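Local coordinates for Slr0280 protein (Synechocystis sp., PDB 5H3K) that is of unknown function but, as a member of the phosphodiester glycosidase (NAGPA) family, may release sugars from phosphodiesters, at residues E72-D82 against N122-L130; D92-Q102 against K271-W281. All blocks are in the same frame, centred on the assembly; numbering follows the deposited sequence.

Interaction 1: E72-D82 against N122-L130; sequences EGGQTRTGLGD and NRYLDVTSL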
loop_
_atom_site.group_PDB
_atom_site.type_symbol
_atom_site.label_atom_id
_atom_site.label_comp_id
_atom_site.label_asym_id
_atom_site.label_seq_id
_atom_site.Cartn_x
_atom_site.Cartn_y
_atom_site.Cartn_z
ATOM N N GLU A 72 22.268 9.611 -23.811
ATOM C CA GLU A 72 23.018 10.571 -23.017
ATOM C C GLU A 72 24.492 10.557 -23.420
ATOM O O GLU A 72 25.198 9.568 -23.200
ATOM C CB GLU A 72 22.855 10.280 -21.518
ATOM C CG GLU A 72 23.296 11.418 -20.616
ATOM C CD GLU A 72 23.234 11.073 -19.137
ATOM O OE1 GLU A 72 22.355 10.275 -18.731
ATOM O OE2 GLU A 72 24.074 11.604 -18.377
ATOM N N GLY A 73 24.950 11.657 -24.016
ATOM C CA GLY A 73 26.322 11.754 -24.479
ATOM C C GLY A 73 26.586 10.780 -25.612
ATOM O O GLY A 73 27.601 10.074 -25.621
ATOM N N GLY A 74 25.654 10.730 -26.560
ATOM C CA GLY A 74 25.755 9.831 -27.696
ATOM C C GLY A 74 25.674 8.347 -27.367
ATOM O O GLY A 74 25.879 7.506 -28.248
ATOM N N GLN A 75 25.374 8.024 -26.108
ATOM C CA GLN A 75 25.300 6.635 -25.645
ATOM C C GLN A 75 23.886 6.243 -25.239
ATOM O O GLN A 75 23.090 7.086 -24.832
ATOM C CB GLN A 75 26.199 6.428 -24.426
ATOM C CG GLN A 75 27.691 6.491 -24.671
ATOM C CD GLN A 75 28.463 6.256 -23.389
ATOM O OE1 GLN A 75 27.947 5.648 -22.445
ATOM N NE2 GLN A 75 29.698 6.750 -23.338
ATOM N N THR A 76 23.590 4.951 -25.319
ATOM C CA THR A 76 22.339 4.427 -24.787
ATOM C C THR A 76 22.511 4.060 -23.310
ATOM O O THR A 76 23.368 3.244 -22.958
ATOM C CB THR A 76 21.872 3.190 -25.569
ATOM O OG1 THR A 76 21.719 3.533 -26.949
ATOM C CG2 THR A 76 20.543 2.686 -25.029
ATOM N N ARG A 77 21.709 4.673 -22.444
ATOM C CA ARG A 77 21.779 4.375 -21.018
ATOM C C ARG A 77 20.583 3.533 -20.631
ATOM O O ARG A 77 19.514 3.658 -21.229
ATOM C CB ARG A 77 21.792 5.660 -20.184
ATOM C CG ARG A 77 22.906 6.642 -20.534
ATOM C CD ARG A 77 24.285 6.082 -20.205
ATOM N NE ARG A 77 25.332 7.068 -20.459
ATOM C CZ ARG A 77 25.751 7.960 -19.562
ATOM N NH1 ARG A 77 25.218 7.983 -18.344
ATOM N NH2 ARG A 77 26.703 8.828 -19.877
ATOM N N THR A 78 20.766 2.670 -19.636
ATOM C CA THR A 78 19.665 1.859 -19.130
ATOM C C THR A 78 19.438 2.152 -17.664
ATOM O O THR A 78 20.384 2.126 -16.856
ATOM C CB THR A 78 19.936 0.354 -19.289
ATOM O OG1 THR A 78 20.233 0.064 -20.660
ATOM C CG2 THR A 78 18.701 -0.453 -18.853
ATOM N N GLY A 79 18.183 2.431 -17.323
ATOM C CA GLY A 79 17.803 2.721 -15.954
ATOM C C GLY A 79 16.776 1.717 -15.453
ATOM O O GLY A 79 15.928 1.270 -16.218
ATOM N N LEU A 80 16.864 1.355 -14.174
ATOM C CA LEU A 80 15.906 0.439 -13.555
ATOM C C LEU A 80 15.287 1.140 -12.349
ATOM O O LEU A 80 15.984 1.854 -11.632
ATOM C CB LEU A 80 16.620 -0.821 -13.059
ATOM C CG LEU A 80 17.471 -1.595 -14.061
ATOM C CD1 LEU A 80 17.952 -2.884 -13.430
ATOM C CD2 LEU A 80 16.670 -1.887 -15.294
ATOM N N GLY A 81 13.990 0.940 -12.119
ATOM C CA GLY A 81 13.370 1.439 -10.895
ATOM C C GLY A 81 14.165 1.013 -9.676
ATOM O O GLY A 81 14.503 -0.170 -9.537
ATOM N N ASP A 82 14.497 1.967 -8.806
ATOM C CA ASP A 82 15.445 1.691 -7.728
ATOM C C ASP A 82 15.015 0.567 -6.793
ATOM O O ASP A 82 15.801 -0.341 -6.488
ATOM C CB ASP A 82 15.840 2.986 -6.963
ATOM C CG ASP A 82 14.701 3.618 -6.156
ATOM O OD1 ASP A 82 13.488 3.386 -6.408
ATOM O OD2 ASP A 82 15.048 4.400 -5.241
ATOM N N ASN A 122 8.272 6.336 -11.198
ATOM C CA ASN A 122 9.454 5.627 -10.709
ATOM C C ASN A 122 10.732 6.446 -10.686
ATOM O O ASN A 122 10.898 7.388 -11.463
ATOM C CB ASN A 122 9.706 4.376 -11.557
ATOM C CG ASN A 122 8.519 3.446 -11.586
ATOM O OD1 ASN A 122 7.998 3.054 -10.541
ATOM N ND2 ASN A 122 8.069 3.101 -12.782
ATOM N N ARG A 123 11.646 6.044 -9.810
ATOM C CA ARG A 123 12.986 6.635 -9.727
ATOM C C ARG A 123 13.969 5.662 -10.381
ATOM O O ARG A 123 14.280 4.606 -9.821
ATOM C CB ARG A 123 13.360 6.843 -8.260
ATOM C CG ARG A 123 14.761 7.402 -8.021
ATOM C CD ARG A 123 15.053 7.450 -6.533
ATOM N NE ARG A 123 16.306 8.133 -6.195
ATOM C CZ ARG A 123 17.299 7.582 -5.499
ATOM N NH1 ARG A 123 17.200 6.330 -5.066
ATOM N NH2 ARG A 123 18.392 8.283 -5.224
ATOM N N TYR A 124 14.476 6.018 -11.556
ATOM C CA TYR A 124 15.328 5.106 -12.333
ATOM C C TYR A 124 16.812 5.281 -12.018
ATOM O O TYR A 124 17.322 6.406 -12.011
ATOM C CB TYR A 124 15.079 5.300 -13.834
ATOM C CG TYR A 124 13.675 4.925 -14.249
ATOM C CD1 TYR A 124 13.376 3.639 -14.677
ATOM C CD2 TYR A 124 12.638 5.852 -14.185
ATOM C CE1 TYR A 124 12.084 3.291 -15.042
ATOM C CE2 TYR A 124 11.352 5.512 -14.544
ATOM C CZ TYR A 124 11.079 4.235 -14.977
ATOM O OH TYR A 124 9.785 3.904 -15.333
ATOM N N LEU A 125 17.494 4.171 -11.733
ATOM C CA LEU A 125 18.940 4.191 -11.506
ATOM C C LEU A 125 19.672 3.799 -12.786
ATOM O O LEU A 125 19.372 2.773 -13.388
ATOM C CB LEU A 125 19.341 3.242 -10.359
ATOM C CG LEU A 125 18.716 3.420 -8.966
ATOM C CD1 LEU A 125 19.322 2.436 -7.952
ATOM C CD2 LEU A 125 18.838 4.853 -8.445
ATOM N N ASP A 126 20.628 4.622 -13.208
ATOM C CA ASP A 126 21.404 4.347 -14.422
ATOM C C ASP A 126 22.419 3.247 -14.113
ATOM O O ASP A 126 23.439 3.491 -13.454
ATOM C CB ASP A 126 22.095 5.636 -14.896
ATOM C CG ASP A 126 22.836 5.468 -16.223
ATOM O OD1 ASP A 126 23.318 4.356 -16.523
ATOM O OD2 ASP A 126 22.949 6.466 -16.968
ATOM N N VAL A 127 22.129 2.032 -14.577
ATOM C CA VAL A 127 22.962 0.870 -14.258
ATOM C C VAL A 127 23.920 0.508 -15.396
ATOM O O VAL A 127 24.554 -0.549 -15.366
ATOM C CB VAL A 127 22.102 -0.371 -13.901
ATOM C CG1 VAL A 127 21.241 -0.088 -12.666
ATOM C CG2 VAL A 127 21.240 -0.783 -15.087
ATOM N N THR A 128 24.027 1.398 -16.384
ATOM C CA THR A 128 24.828 1.141 -17.588
ATOM C C THR A 128 26.283 0.795 -17.275
ATOM O O THR A 128 26.807 -0.207 -17.764
ATOM C CB THR A 128 24.796 2.339 -18.560
ATOM O OG1 THR A 128 23.453 2.811 -18.697
ATOM C CG2 THR A 128 25.318 1.934 -19.930
ATOM N N SER A 129 26.931 1.618 -16.456
ATOM C CA SER A 129 28.329 1.377 -16.101
ATOM C C SER A 129 28.484 0.197 -15.161
ATOM O O SER A 129 29.417 -0.606 -15.294
ATOM C CB SER A 129 28.947 2.621 -15.474
ATOM O OG SER A 129 29.169 3.606 -16.465
ATOM N N LEU A 130 27.567 0.109 -14.203
ATOM C CA LEU A 130 27.568 -0.963 -13.218
ATOM C C LEU A 130 27.654 -2.325 -13.884
ATOM O O LEU A 130 28.380 -3.207 -13.431
ATOM C CB LEU A 130 26.284 -0.896 -12.389
ATOM C CG LEU A 130 26.147 -1.881 -11.232
ATOM C CD1 LEU A 130 27.215 -1.619 -10.189
ATOM C CD2 LEU A 130 24.764 -1.756 -10.618
HETATM O O HOH W 1 22.472 9.126 -16.409
HETATM O O HOH W 2 11.359 3.533 -8.373
#

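Interaction 2: D92-Q102 against K271-W281; sequences DLLDNTSPNQQ and KTINWTEGITW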
loop_
_atom_site.group_PDB
_atom_site.type_symbol
_atom_site.label_atom_id
_atom_site.label_comp_id
_atom_site.label_asym_id
_atom_site.label_seq_id
_atom_site.Cartn_x
_atom_site.Cartn_y
_atom_site.Cartn_z
ATOM N N ASP A 92 22.428 -3.167 -3.052
ATOM C CA ASP A 92 22.259 -2.552 -1.737
ATOM C C ASP A 92 22.221 -1.048 -1.967
ATOM O O ASP A 92 23.207 -0.470 -2.420
ATOM C CB ASP A 92 23.427 -2.933 -0.814
ATOM C CG ASP A 92 23.229 -2.476 0.641
ATOM O OD1 ASP A 92 22.122 -2.012 1.011
ATOM O OD2 ASP A 92 24.194 -2.609 1.435
ATOM N N LEU A 93 21.072 -0.423 -1.709
ATOM C CA LEU A 93 20.951 1.037 -1.818
ATOM C C LEU A 93 21.421 1.693 -0.521
ATOM O O LEU A 93 20.777 1.552 0.521
ATOM C CB LEU A 93 19.507 1.459 -2.112
ATOM C CG LEU A 93 18.822 0.765 -3.296
ATOM C CD1 LEU A 93 17.466 1.373 -3.583
ATOM C CD2 LEU A 93 19.694 0.823 -4.529
ATOM N N LEU A 94 22.543 2.409 -0.590
ATOM C CA LEU A 94 23.117 3.065 0.583
ATOM C C LEU A 94 22.515 4.457 0.800
ATOM O O LEU A 94 22.023 5.081 -0.150
ATOM C CB LEU A 94 24.637 3.185 0.415
ATOM C CG LEU A 94 25.341 1.925 -0.076
ATOM C CD1 LEU A 94 26.845 2.171 -0.229
ATOM C CD2 LEU A 94 25.078 0.779 0.868
ATOM N N ASP A 95 22.560 4.939 2.043
ATOM C CA ASP A 95 22.058 6.274 2.366
ATOM C C ASP A 95 22.659 7.299 1.407
ATOM O O ASP A 95 23.874 7.292 1.154
ATOM C CB ASP A 95 22.386 6.640 3.814
ATOM C CG ASP A 95 21.622 5.801 4.828
ATOM O OD1 ASP A 95 20.947 4.819 4.446
ATOM O OD2 ASP A 95 21.703 6.122 6.028
ATOM N N ASN A 96 21.805 8.144 0.833
ATOM C CA ASN A 96 22.249 9.119 -0.159
ATOM C C ASN A 96 22.091 10.550 0.331
ATOM O O ASN A 96 21.621 10.791 1.439
ATOM C CB ASN A 96 21.490 8.946 -1.479
ATOM C CG ASN A 96 20.002 9.273 -1.351
ATOM O OD1 ASN A 96 19.395 9.048 -0.305
ATOM N ND2 ASN A 96 19.421 9.816 -2.409
ATOM N N THR A 97 22.484 11.497 -0.514
ATOM C CA THR A 97 22.318 12.908 -0.206
ATOM C C THR A 97 21.264 13.508 -1.123
ATOM O O THR A 97 20.103 13.659 -0.743
ATOM C CB THR A 97 23.649 13.659 -0.316
ATOM O OG1 THR A 97 24.297 13.291 -1.540
ATOM C CG2 THR A 97 24.542 13.284 0.858
ATOM N N SER A 98 21.664 13.842 -2.338
ATOM C CA SER A 98 20.732 14.369 -3.321
ATOM C C SER A 98 19.906 13.236 -3.955
ATOM O O SER A 98 20.442 12.156 -4.227
ATOM C CB SER A 98 21.524 15.109 -4.399
ATOM O OG SER A 98 20.725 15.302 -5.551
ATOM N N PRO A 99 18.595 13.466 -4.188
ATOM C CA PRO A 99 17.773 12.440 -4.851
ATOM C C PRO A 99 18.310 11.995 -6.210
ATOM O O PRO A 99 17.986 10.896 -6.647
ATOM C CB PRO A 99 16.413 13.128 -5.029
ATOM C CG PRO A 99 16.343 14.108 -3.901
ATOM C CD PRO A 99 17.777 14.586 -3.684
ATOM N N ASN A 100 19.112 12.823 -6.877
ATOM C CA ASN A 100 19.611 12.445 -8.195
ATOM C C ASN A 100 20.860 11.549 -8.164
ATOM O O ASN A 100 21.367 11.170 -9.217
ATOM C CB ASN A 100 19.832 13.683 -9.082
ATOM C CG ASN A 100 20.999 14.538 -8.620
ATOM O OD1 ASN A 100 21.539 14.342 -7.534
ATOM N ND2 ASN A 100 21.388 15.502 -9.447
ATOM N N GLN A 101 21.330 11.209 -6.961
ATOM C CA GLN A 101 22.508 10.358 -6.757
ATOM C C GLN A 101 22.147 9.158 -5.893
ATOM O O GLN A 101 21.430 9.298 -4.904
ATOM C CB GLN A 101 23.598 11.135 -6.021
ATOM C CG GLN A 101 24.074 12.379 -6.733
ATOM C CD GLN A 101 24.776 12.055 -8.034
ATOM O OE1 GLN A 101 24.138 11.920 -9.083
ATOM N NE2 GLN A 101 26.099 11.915 -7.974
ATOM N N GLN A 102 22.653 7.981 -6.245
ATOM C CA GLN A 102 22.375 6.790 -5.448
ATOM C C GLN A 102 23.615 5.926 -5.325
ATOM O O GLN A 102 23.941 5.194 -6.251
ATOM C CB GLN A 102 21.251 5.967 -6.087
ATOM C CG GLN A 102 20.845 4.777 -5.227
ATOM C CD GLN A 102 20.529 5.194 -3.806
ATOM O OE1 GLN A 102 19.585 5.942 -3.569
ATOM N NE2 GLN A 102 21.318 4.714 -2.849
ATOM N N LYS A 271 17.996 2.532 7.092
ATOM C CA LYS A 271 18.255 3.114 5.785
ATOM C C LYS A 271 17.515 4.439 5.697
ATOM O O LYS A 271 16.419 4.576 6.243
ATOM C CB LYS A 271 17.772 2.165 4.672
ATOM C CG LYS A 271 18.221 2.586 3.257
ATOM C CD LYS A 271 17.484 1.807 2.152
ATOM C CE LYS A 271 17.757 0.299 2.211
ATOM N NZ LYS A 271 19.215 -0.009 2.188
ATOM N N THR A 272 18.118 5.422 5.043
ATOM C CA THR A 272 17.425 6.675 4.745
ATOM C C THR A 272 17.723 7.064 3.308
ATOM O O THR A 272 18.871 7.329 2.954
ATOM C CB THR A 272 17.824 7.817 5.717
ATOM O OG1 THR A 272 17.515 7.445 7.067
ATOM C CG2 THR A 272 17.082 9.117 5.377
ATOM N N ILE A 273 16.692 7.060 2.466
ATOM C CA ILE A 273 16.851 7.385 1.056
ATOM C C ILE A 273 16.059 8.635 0.718
ATOM O O ILE A 273 14.823 8.664 0.856
ATOM C CB ILE A 273 16.385 6.237 0.114
ATOM C CG1 ILE A 273 17.183 4.948 0.354
ATOM C CG2 ILE A 273 16.519 6.674 -1.336
ATOM C CD1 ILE A 273 18.677 5.018 -0.029
ATOM N N ASN A 274 16.766 9.682 0.297
ATOM C CA ASN A 274 16.102 10.835 -0.292
ATOM C C ASN A 274 15.730 10.463 -1.723
ATOM O O ASN A 274 16.594 10.348 -2.604
ATOM C CB ASN A 274 16.994 12.079 -0.211
ATOM C CG ASN A 274 17.400 12.408 1.220
ATOM O OD1 ASN A 274 16.561 12.482 2.121
ATOM N ND2 ASN A 274 18.696 12.585 1.436
ATOM N N TRP A 275 14.436 10.247 -1.944
ATOM C CA TRP A 275 13.962 9.527 -3.123
ATOM C C TRP A 275 13.665 10.473 -4.267
ATOM O O TRP A 275 14.194 10.325 -5.369
ATOM C CB TRP A 275 12.728 8.702 -2.744
ATOM C CG TRP A 275 12.340 7.651 -3.731
ATOM C CD1 TRP A 275 13.014 6.500 -4.015
ATOM C CD2 TRP A 275 11.139 7.624 -4.522
ATOM N NE1 TRP A 275 12.321 5.774 -4.957
ATOM C CE2 TRP A 275 11.172 6.443 -5.289
ATOM C CE3 TRP A 275 10.057 8.501 -4.671
ATOM C CZ2 TRP A 275 10.152 6.100 -6.188
ATOM C CZ3 TRP A 275 9.044 8.166 -5.562
ATOM C CH2 TRP A 275 9.099 6.975 -6.311
ATOM N N THR A 276 12.803 11.443 -4.022
ATOM C CA THR A 276 12.663 12.536 -4.972
ATOM C C THR A 276 12.430 13.791 -4.156
ATOM O O THR A 276 12.361 13.719 -2.924
ATOM C CB THR A 276 11.532 12.277 -5.993
ATOM O OG1 THR A 276 11.752 13.080 -7.166
ATOM C CG2 THR A 276 10.165 12.600 -5.382
ATOM N N GLU A 277 12.350 14.947 -4.807
ATOM C CA GLU A 277 12.042 16.152 -4.063
ATOM C C GLU A 277 10.704 15.955 -3.355
ATOM O O GLU A 277 9.694 15.617 -3.993
ATOM C CB GLU A 277 11.973 17.375 -4.977
ATOM C CG GLU A 277 11.336 18.570 -4.279
ATOM C CD GLU A 277 11.705 19.908 -4.903
ATOM O OE1 GLU A 277 12.557 19.928 -5.816
ATOM O OE2 GLU A 277 11.141 20.938 -4.471
ATOM N N GLY A 278 10.715 16.117 -2.038
ATOM C CA GLY A 278 9.498 16.025 -1.254
ATOM C C GLY A 278 9.150 14.626 -0.779
ATOM O O GLY A 278 8.129 14.452 -0.114
ATOM N N ILE A 279 9.973 13.632 -1.112
ATOM C CA ILE A 279 9.705 12.260 -0.655
ATOM C C ILE A 279 10.946 11.569 -0.091
ATOM O O ILE A 279 11.961 11.434 -0.785
ATOM C CB ILE A 279 9.128 11.371 -1.776
ATOM C CG1 ILE A 279 7.800 11.929 -2.297
ATOM C CG2 ILE A 279 8.925 9.940 -1.258
ATOM C CD1 ILE A 279 7.173 11.112 -3.402
ATOM N N THR A 280 10.852 11.109 1.153
ATOM C CA THR A 280 11.951 10.411 1.824
ATOM C C THR A 280 11.518 9.060 2.393
ATOM O O THR A 280 10.504 8.966 3.094
ATOM C CB THR A 280 12.517 11.273 2.949
ATOM O OG1 THR A 280 12.939 12.524 2.397
ATOM C CG2 THR A 280 13.710 10.591 3.617
ATOM N N TRP A 281 12.292 8.018 2.083
ATOM C CA TRP A 281 12.013 6.649 2.528
ATOM C C TRP A 281 12.976 6.284 3.666
ATOM O O TRP A 281 14.181 6.499 3.547
ATOM C CB TRP A 281 12.148 5.708 1.308
ATOM C CG TRP A 281 12.501 4.257 1.550
ATOM C CD1 TRP A 281 12.173 3.476 2.618
ATOM C CD2 TRP A 281 13.255 3.422 0.659
ATOM N NE1 TRP A 281 12.670 2.200 2.441
ATOM C CE2 TRP A 281 13.343 2.148 1.259
ATOM C CE3 TRP A 281 13.850 3.635 -0.579
ATOM C CZ2 TRP A 281 14.017 1.087 0.644
ATOM C CZ3 TRP A 281 14.522 2.577 -1.185
ATOM C CH2 TRP A 281 14.595 1.323 -0.574
HETATM O O HOH W 3 19.457 -2.105 0.197
HETATM O O HOH W 4 19.743 5.871 7.779
HETATM O O HOH W 5 20.102 9.595 3.363
#

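Interaction 1: E72-D82 against N122-L130
Thr128 OG1 is gripped from two directions: it accepts the backbone N-H of Thr78 in a nearly straight bond (N to OG1 2.8 Å, 165°) and gives its own proton to Asp126 OD1. That oxygen also receives the backbone N-H of Thr128, closing an Asx turn at the end of strand 122-126. The other carboxylate oxygen, Asp126 OD2, forms a salt bridge with Arg77 NH1 (3.1 Å), lying in the guanidinium plane. With CG anti to the backbone N (chi1 -175°), Asp126 carries its carboxylate to both partners. Glu72 OE1, which also accepts from Trp70 NE1, shares a water with Asp126 OD2. If Asp126 were an alanine, Arg77 would probably lose its in-plane acceptor and the Thr128 hydroxyl be free to turn from Thr78. Leu80 and Leu125 form an antiparallel hydrogen-bonded pair. Where strand 75-81 gives way to helix 82-89, Asp82 N reaches Arg123 O (2.8 Å) and Asp82 OD2 bridges to Arg123 NH1 (2.9 Å), the flat groups turned 73° apart; NH1 has a second acceptor in Gln102 OE1. Strand 75-81 runs between strands 61-72 and 122-126, the latter flanked by 112-119, while Leu80 packs on Ala85 and Leu89 of helix 82-89.

Interaction 2: D92-Q102 against K271-W281
Pro99 lays one side of its ring over the backbone of Asn274-Thr276, with CB 3.6 Å from Trp275 O and CG over the carbonyl carbon of Thr276. Beside it, Asn96 treats Asn274 much as a neighbouring strand would. Asn96 OD1 accepts from Asn274 N (2.8 Å) in the carbonyl plane, on a lone pair, and Asn96 ND2 donates to Asn274 O almost straight (170°). The Asn96 CG lies between its own backbone N and carbonyl carbon (chi1 66°), which turns the amide across to strand 271-276. The same ND2 also bonds Gln101 O, at the start of strand 101-105, which further fixes the rotation of the amide. Asn274 ND2 in turn donates to Thr97 O (2.8 Å).

Two residues earlier on the strand, Thr272 N meets Asp95 OD1 (3.0 Å) from above the carboxylate plane. Lys271, bent near its end, brings NZ to Leu93 O at 2.8 Å; a water also joins NZ to Asp92 OD1, to which the direct salt bridge is long. Ile273 CD1 approaches Leu93 CB, and Leu93 CD1 touches the edge of the Trp281 ring at CZ3 (4.0 Å). Trp275 leaves the strand on the side away from 92-102, and its NE1 donates to Asp82 OD1. Strand 271-276 edges the eight-stranded antiparallel sheet: the outward N-H groups of Thr272 and Asn274, and Asn274 O, are met by side chains of loop 94-100, while a water links Thr272 O to Asn96 O. A type II turn with a classic beta bulge, Trp275 and Thr276 facing Ile279, leads into strand 279-288.

In the fold
From the N terminus the chain runs through 72-82, the short helix 82-89, then 92-102, 112-119 and 122-130, where interaction 1 closes a loop of 39 residues within the ten-stranded mixed sheet. It continues through two four-stranded antiparallel sheets before 271-281 returns to 92-102, so that interaction 2 closes a loop of 168 residues. Since 92-102 lies between the partners of interaction 1, and 122-130 between those of interaction 2, the two loops cross rather than nest. Their centres are about 16 Å apart, and Arg123 joins them, its NH2 probably hydrogen-bonded to Pro99 O (3.0 Å). Together they tie the N-terminal mixed sheet to the edge of the eight-stranded sheet.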